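Local coordinates for protein methyl transferase from Methanosarcina acetivorans (Methanosarcina acetivorans, PDB 6MRO) that probably transfers methyl groups from S-adenosylmethionine, and binds S-adenosyl-L-homocysteine and calcium ions, at residues 41-52 and 73-83. The protein carries 1 engineered substitution. Residues are numbered along the deposited sequence; the frame is centred on the assembly and turned at random.
With SAH (S-adenosyl-L-homocysteine), chain B.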
loop_
_atom_site.group_PDB
_atom_site.type_symbol
_atom_site.label_atom_id
_atom_site.label_comp_id
_atom_site.label_asym_id
_atom_site.label_seq_id
_atom_site.Cartn_x
_atom_site.Cartn_y
_atom_site.Cartn_z
ATOM N N CYS A 41 -3.212 5.502 -0.445
ATOM C CA CYS A 41 -3.870 5.161 0.805
ATOM C C CYS A 41 -5.393 5.104 0.708
ATOM O O CYS A 41 -6.030 4.643 1.662
ATOM C CB CYS A 41 -3.473 6.155 1.890
ATOM S SG CYS A 41 -4.021 7.858 1.515
ATOM N N GLY A 42 -5.987 5.579 -0.379
ATOM C CA GLY A 42 -7.440 5.515 -0.465
ATOM C C GLY A 42 -8.106 6.265 0.673
ATOM O O GLY A 42 -7.640 7.324 1.107
ATOM N N ARG A 43 -9.217 5.709 1.171
ATOM C CA ARG A 43 -10.005 6.343 2.226
ATOM C C ARG A 43 -9.475 6.054 3.630
ATOM O O ARG A 43 -10.211 6.256 4.608
ATOM C CB ARG A 43 -11.474 5.927 2.100
ATOM C CG ARG A 43 -12.173 6.710 1.025
ATOM C CD ARG A 43 -13.583 6.216 0.733
ATOM N NE ARG A 43 -14.297 7.200 -0.074
ATOM C CZ ARG A 43 -15.113 6.895 -1.077
ATOM N NH1 ARG A 43 -15.736 7.868 -1.747
ATOM N NH2 ARG A 43 -15.252 5.623 -1.461
ATOM N N GLY A 44 -8.231 5.565 3.748
ATOM C CA GLY A 44 -7.440 5.740 4.956
ATOM C C GLY A 44 -7.542 4.698 6.054
ATOM O O GLY A 44 -6.992 4.931 7.137
ATOM N N GLU A 45 -8.189 3.548 5.816
ATOM C CA GLU A 45 -8.350 2.566 6.894
ATOM C C GLU A 45 -7.001 2.054 7.410
ATOM O O GLU A 45 -6.751 2.043 8.623
ATOM C CB GLU A 45 -9.230 1.399 6.441
ATOM C CG GLU A 45 -10.655 1.795 6.193
ATOM C CD GLU A 45 -11.429 2.060 7.478
ATOM O OE1 GLU A 45 -12.482 2.718 7.381
ATOM O OE2 GLU A 45 -11.005 1.611 8.567
ATOM N N ASN A 46 -6.111 1.640 6.509
ATOM C CA ASN A 46 -4.829 1.113 6.974
ATOM C C ASN A 46 -3.995 2.204 7.629
ATOM O O ASN A 46 -3.302 1.957 8.624
ATOM C CB ASN A 46 -4.055 0.487 5.819
ATOM C CG ASN A 46 -4.697 -0.789 5.314
ATOM O OD1 ASN A 46 -5.185 -1.593 6.108
ATOM N ND2 ASN A 46 -4.643 -1.013 3.997
ATOM N N ALA A 47 -4.050 3.418 7.081
ATOM C CA ALA A 47 -3.247 4.511 7.619
ATOM C C ALA A 47 -3.695 4.865 9.026
ATOM O O ALA A 47 -2.864 5.064 9.920
ATOM C CB ALA A 47 -3.352 5.730 6.698
ATOM N N ILE A 48 -5.010 4.909 9.248
ATOM C CA ILE A 48 -5.532 5.200 10.577
ATOM C C ILE A 48 -5.141 4.096 11.549
ATOM O O ILE A 48 -4.793 4.355 12.705
ATOM C CB ILE A 48 -7.060 5.403 10.505
ATOM C CG1 ILE A 48 -7.372 6.720 9.777
ATOM C CG2 ILE A 48 -7.667 5.404 11.900
ATOM C CD1 ILE A 48 -8.839 6.900 9.401
ATOM N N MET A 49 -5.165 2.850 11.091
ATOM C CA MET A 49 -4.769 1.750 11.962
ATOM C C MET A 49 -3.323 1.916 12.426
ATOM O O MET A 49 -3.015 1.742 13.616
ATOM C CB MET A 49 -4.975 0.425 11.228
ATOM C CG MET A 49 -4.771 -0.779 12.104
ATOM S SD MET A 49 -3.055 -1.286 11.994
ATOM C CE MET A 49 -2.979 -1.887 10.307
ATOM N N LEU A 50 -2.423 2.248 11.506
ATOM C CA LEU A 50 -1.025 2.455 11.881
ATOM C C LEU A 50 -0.894 3.600 12.873
ATOM O O LEU A 50 -0.115 3.527 13.829
ATOM C CB LEU A 50 -0.184 2.745 10.638
ATOM C CG LEU A 50 0.131 1.526 9.763
ATOM C CD1 LEU A 50 1.131 1.879 8.665
ATOM C CD2 LEU A 50 0.655 0.413 10.628
ATOM N N ALA A 51 -1.665 4.672 12.651
ATOM C CA ALA A 51 -1.652 5.818 13.551
ATOM C C ALA A 51 -2.148 5.443 14.939
ATOM O O ALA A 51 -1.619 5.931 15.943
ATOM C CB ALA A 51 -2.496 6.951 12.952
ATOM N N LYS A 52 -3.163 4.575 15.029
ATOM C CA LYS A 52 -3.656 4.139 16.333
ATOM C C LYS A 52 -2.734 3.126 16.999
ATOM O O LYS A 52 -2.990 2.737 18.144
ATOM C CB LYS A 52 -5.066 3.541 16.212
ATOM C CG LYS A 52 -6.195 4.564 16.319
ATOM C CD LYS A 52 -7.537 3.893 16.602
ATOM C CE LYS A 52 -8.706 4.777 16.172
ATOM N NZ LYS A 52 -9.033 5.851 17.163
ATOM N N LYS A 73 -12.489 10.847 8.223
ATOM C CA LYS A 73 -12.481 9.642 9.044
ATOM C C LYS A 73 -11.516 9.790 10.215
ATOM O O LYS A 73 -11.857 9.473 11.363
ATOM C CB LYS A 73 -12.089 8.448 8.166
ATOM C CG LYS A 73 -12.594 7.094 8.588
ATOM C CD LYS A 73 -12.093 6.020 7.594
ATOM C CE LYS A 73 -12.941 5.993 6.318
ATOM N NZ LYS A 73 -12.642 4.808 5.462
ATOM N N ALA A 74 -10.295 10.256 9.933
ATOM C CA ALA A 74 -9.317 10.490 10.988
ATOM C C ALA A 74 -9.834 11.502 12.006
ATOM O O ALA A 74 -9.652 11.325 13.216
ATOM C CB ALA A 74 -7.995 10.965 10.380
ATOM N N ILE A 75 -10.488 12.565 11.536
ATOM C CA ILE A 75 -11.052 13.556 12.450
ATOM C C ILE A 75 -12.141 12.917 13.304
ATOM O O ILE A 75 -12.174 13.083 14.531
ATOM C CB ILE A 75 -11.582 14.763 11.657
ATOM C CG1 ILE A 75 -10.411 15.596 11.123
ATOM C CG2 ILE A 75 -12.514 15.619 12.519
ATOM C CD1 ILE A 75 -10.748 16.396 9.885
ATOM N N GLU A 76 -13.031 12.150 12.669
ATOM C CA GLU A 76 -14.091 11.466 13.401
ATOM C C GLU A 76 -13.525 10.530 14.459
ATOM O O GLU A 76 -14.045 10.459 15.578
ATOM C CB GLU A 76 -14.984 10.690 12.429
ATOM C CG GLU A 76 -16.354 10.368 12.989
ATOM C CD GLU A 76 -17.133 11.615 13.390
ATOM O OE1 GLU A 76 -17.157 11.945 14.593
ATOM O OE2 GLU A 76 -17.733 12.257 12.502
ATOM N N ARG A 77 -12.455 9.813 14.132
ATOM C CA ARG A 77 -11.902 8.814 15.034
ATOM C C ARG A 77 -10.785 9.358 15.918
ATOM O O ARG A 77 -10.082 8.567 16.559
ATOM C CB ARG A 77 -11.412 7.614 14.231
ATOM C CG ARG A 77 -12.527 6.994 13.420
ATOM C CD ARG A 77 -12.003 6.075 12.347
ATOM N NE ARG A 77 -13.095 5.488 11.575
ATOM C CZ ARG A 77 -12.932 4.560 10.635
ATOM N NH1 ARG A 77 -11.717 4.114 10.341
ATOM N NH2 ARG A 77 -13.984 4.087 9.982
ATOM N N HIS A 78 -10.611 10.682 15.961
ATOM C CA HIS A 78 -9.693 11.342 16.891
ATOM C C HIS A 78 -8.266 10.831 16.726
ATOM O O HIS A 78 -7.575 10.510 17.694
ATOM C CB HIS A 78 -10.174 11.184 18.335
ATOM C CG HIS A 78 -11.633 11.465 18.502
ATOM N ND1 HIS A 78 -12.144 12.746 18.535
ATOM C CD2 HIS A 78 -12.697 10.633 18.609
ATOM C CE1 HIS A 78 -13.457 12.690 18.673
ATOM N NE2 HIS A 78 -13.818 11.420 18.718
ATOM N N VAL A 79 -7.809 10.803 15.501
ATOM C CA VAL A 79 -6.490 10.335 15.208
ATOM C C VAL A 79 -5.803 11.325 14.290
ATOM O O VAL A 79 -6.402 11.895 13.465
ATOM C CB VAL A 79 -6.576 8.947 14.539
ATOM C CG1 VAL A 79 -5.224 8.488 14.114
ATOM C CG2 VAL A 79 -7.204 7.938 15.433
ATOM N N LYS A 80 -4.514 11.510 14.456
ATOM C CA LYS A 80 -3.790 12.422 13.647
ATOM C C LYS A 80 -3.075 11.688 12.550
ATOM O O LYS A 80 -2.338 10.799 12.819
ATOM C CB LYS A 80 -2.720 13.128 14.464
ATOM C CG LYS A 80 -3.215 13.951 15.624
ATOM C CD LYS A 80 -4.080 15.134 15.201
ATOM C CE LYS A 80 -4.539 16.026 16.333
ATOM N NZ LYS A 80 -5.390 17.122 15.792
ATOM N N VAL A 81 -3.338 12.053 11.311
ATOM C CA VAL A 81 -2.682 11.488 10.167
ATOM C C VAL A 81 -2.462 12.603 9.179
ATOM O O VAL A 81 -3.293 13.452 9.077
ATOM C CB VAL A 81 -3.500 10.415 9.439
ATOM C CG1 VAL A 81 -2.734 9.904 8.242
ATOM C CG2 VAL A 81 -3.879 9.279 10.327
ATOM N N ASN A 82 -1.344 12.579 8.463
ATOM C CA ASN A 82 -0.993 13.554 7.425
ATOM C C ASN A 82 -1.435 12.995 6.069
ATOM O O ASN A 82 -0.690 12.284 5.395
ATOM C CB ASN A 82 0.506 13.836 7.485
ATOM C CG ASN A 82 0.980 14.832 6.444
ATOM O OD1 ASN A 82 0.322 15.827 6.160
ATOM N ND2 ASN A 82 2.154 14.565 5.880
ATOM N N PHE A 83 -2.669 13.307 5.665
ATOM C CA PHE A 83 -3.217 12.837 4.392
ATOM C C PHE A 83 -2.982 13.893 3.319
ATOM O O PHE A 83 -3.342 15.066 3.504
ATOM C CB PHE A 83 -4.717 12.549 4.510
ATOM C CG PHE A 83 -5.041 11.222 5.144
ATOM C CD1 PHE A 83 -4.635 10.034 4.556
ATOM C CD2 PHE A 83 -5.769 11.168 6.326
ATOM C CE1 PHE A 83 -4.941 8.814 5.139
ATOM C CE2 PHE A 83 -6.081 9.963 6.909
ATOM C CZ PHE A 83 -5.664 8.779 6.316
HETATM N N SAH B . -4.849 1.438 -0.208
HETATM C CA SAH B . -6.294 1.711 -0.326
HETATM C CB SAH B . -6.670 1.980 -1.777
HETATM C CG SAH B . -6.191 0.898 -2.746
HETATM S SD SAH B . -6.800 1.116 -4.434
HETATM C C SAH B . -7.134 0.566 0.216
HETATM O O SAH B . -6.605 -0.503 0.555
HETATM O OXT SAH B . -8.365 0.699 0.306
HETATM C "C5'" SAH B . -5.306 1.900 -5.116
HETATM C "C4'" SAH B . -5.195 3.384 -4.762
HETATM O "O4'" SAH B . -4.009 3.909 -5.345
HETATM C "C3'" SAH B . -6.355 4.258 -5.237
HETATM O "O3'" SAH B . -6.861 4.953 -4.107
HETATM C "C2'" SAH B . -5.720 5.174 -6.274
HETATM O "O2'" SAH B . -6.283 6.475 -6.345
HETATM C "C1'" SAH B . -4.270 5.214 -5.820
HETATM N N9 SAH B . -3.283 5.512 -6.864
HETATM C C8 SAH B . -3.178 4.961 -8.123
HETATM N N7 SAH B . -2.095 5.485 -8.723
HETATM C C5 SAH B . -1.499 6.342 -7.859
HETATM C C6 SAH B . -0.370 7.151 -7.951
HETATM N N6 SAH B . 0.358 7.175 -9.060
HETATM N N1 SAH B . -0.017 7.930 -6.881
HETATM C C2 SAH B . -0.767 7.912 -5.719
HETATM N N3 SAH B . -1.893 7.124 -5.627
HETATM C C4 SAH B . -2.233 6.346 -6.683
HETATM O O HOH W 1 -15.130 2.896 7.864
#
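Helix 45-51 packs against the end of helix 64-76 and the link that runs from it into strand 82-85, with CA approaches at Gly44-Lys73, Ile48-Ala74 and Ala51-Val81. A Schellman motif with His78 at C-prime closes the second helix and turns the chain so that Val79 and Val81 meet the first. Ile48 fills the middle: CG1 lies anti to the carbonyl carbon (chi1 -70°), which sends CD1 over the last helical turn, 3.7 Å from Ala74 N and against CB of Lys73. Ala51 CB sits tightly on Val79 CG1, at 3.3 Å. With CG1 of Val81 over one face of its ring, Phe83 brings CZ within 3.8 Å of Gly44 CA, where a side chain on Gly44 would clash with the ring, and Cys41 SG touches the ring edge at CD1. Gly42, Gly44 and Ala47 fit the GxGxxA pattern of the glycine-rich loop in Rossmann-like methyltransferases; this loop follows strand 35-39, and Cys41 and Gly42 also line the S-adenosylhomocysteine pocket. At the outer side, Glu45 bends at chi2 to reach two cations. Its OE1 forms a salt bridge with Lys73 NZ (2.8 Å), met on its anti side but tilted from the carboxylate plane, while OE2 receives Arg77 NH1 at 3.1 Å from above that plane, the two flat groups being turned 56° apart. Lys73 CG lies over the guanidinium face, and a water donates to OE1 and takes a weak bond from Arg77 NH2. An alanine in place of Glu45 would probably leave the Lys73 ammonium and the Arg77 guanidinium without their shared counter-charge, and Arg77 freer to swing. Lys73 NZ also bonds Arg43 O, whereas the Arg43 guanidinium turns away to Asp14 and Asp69.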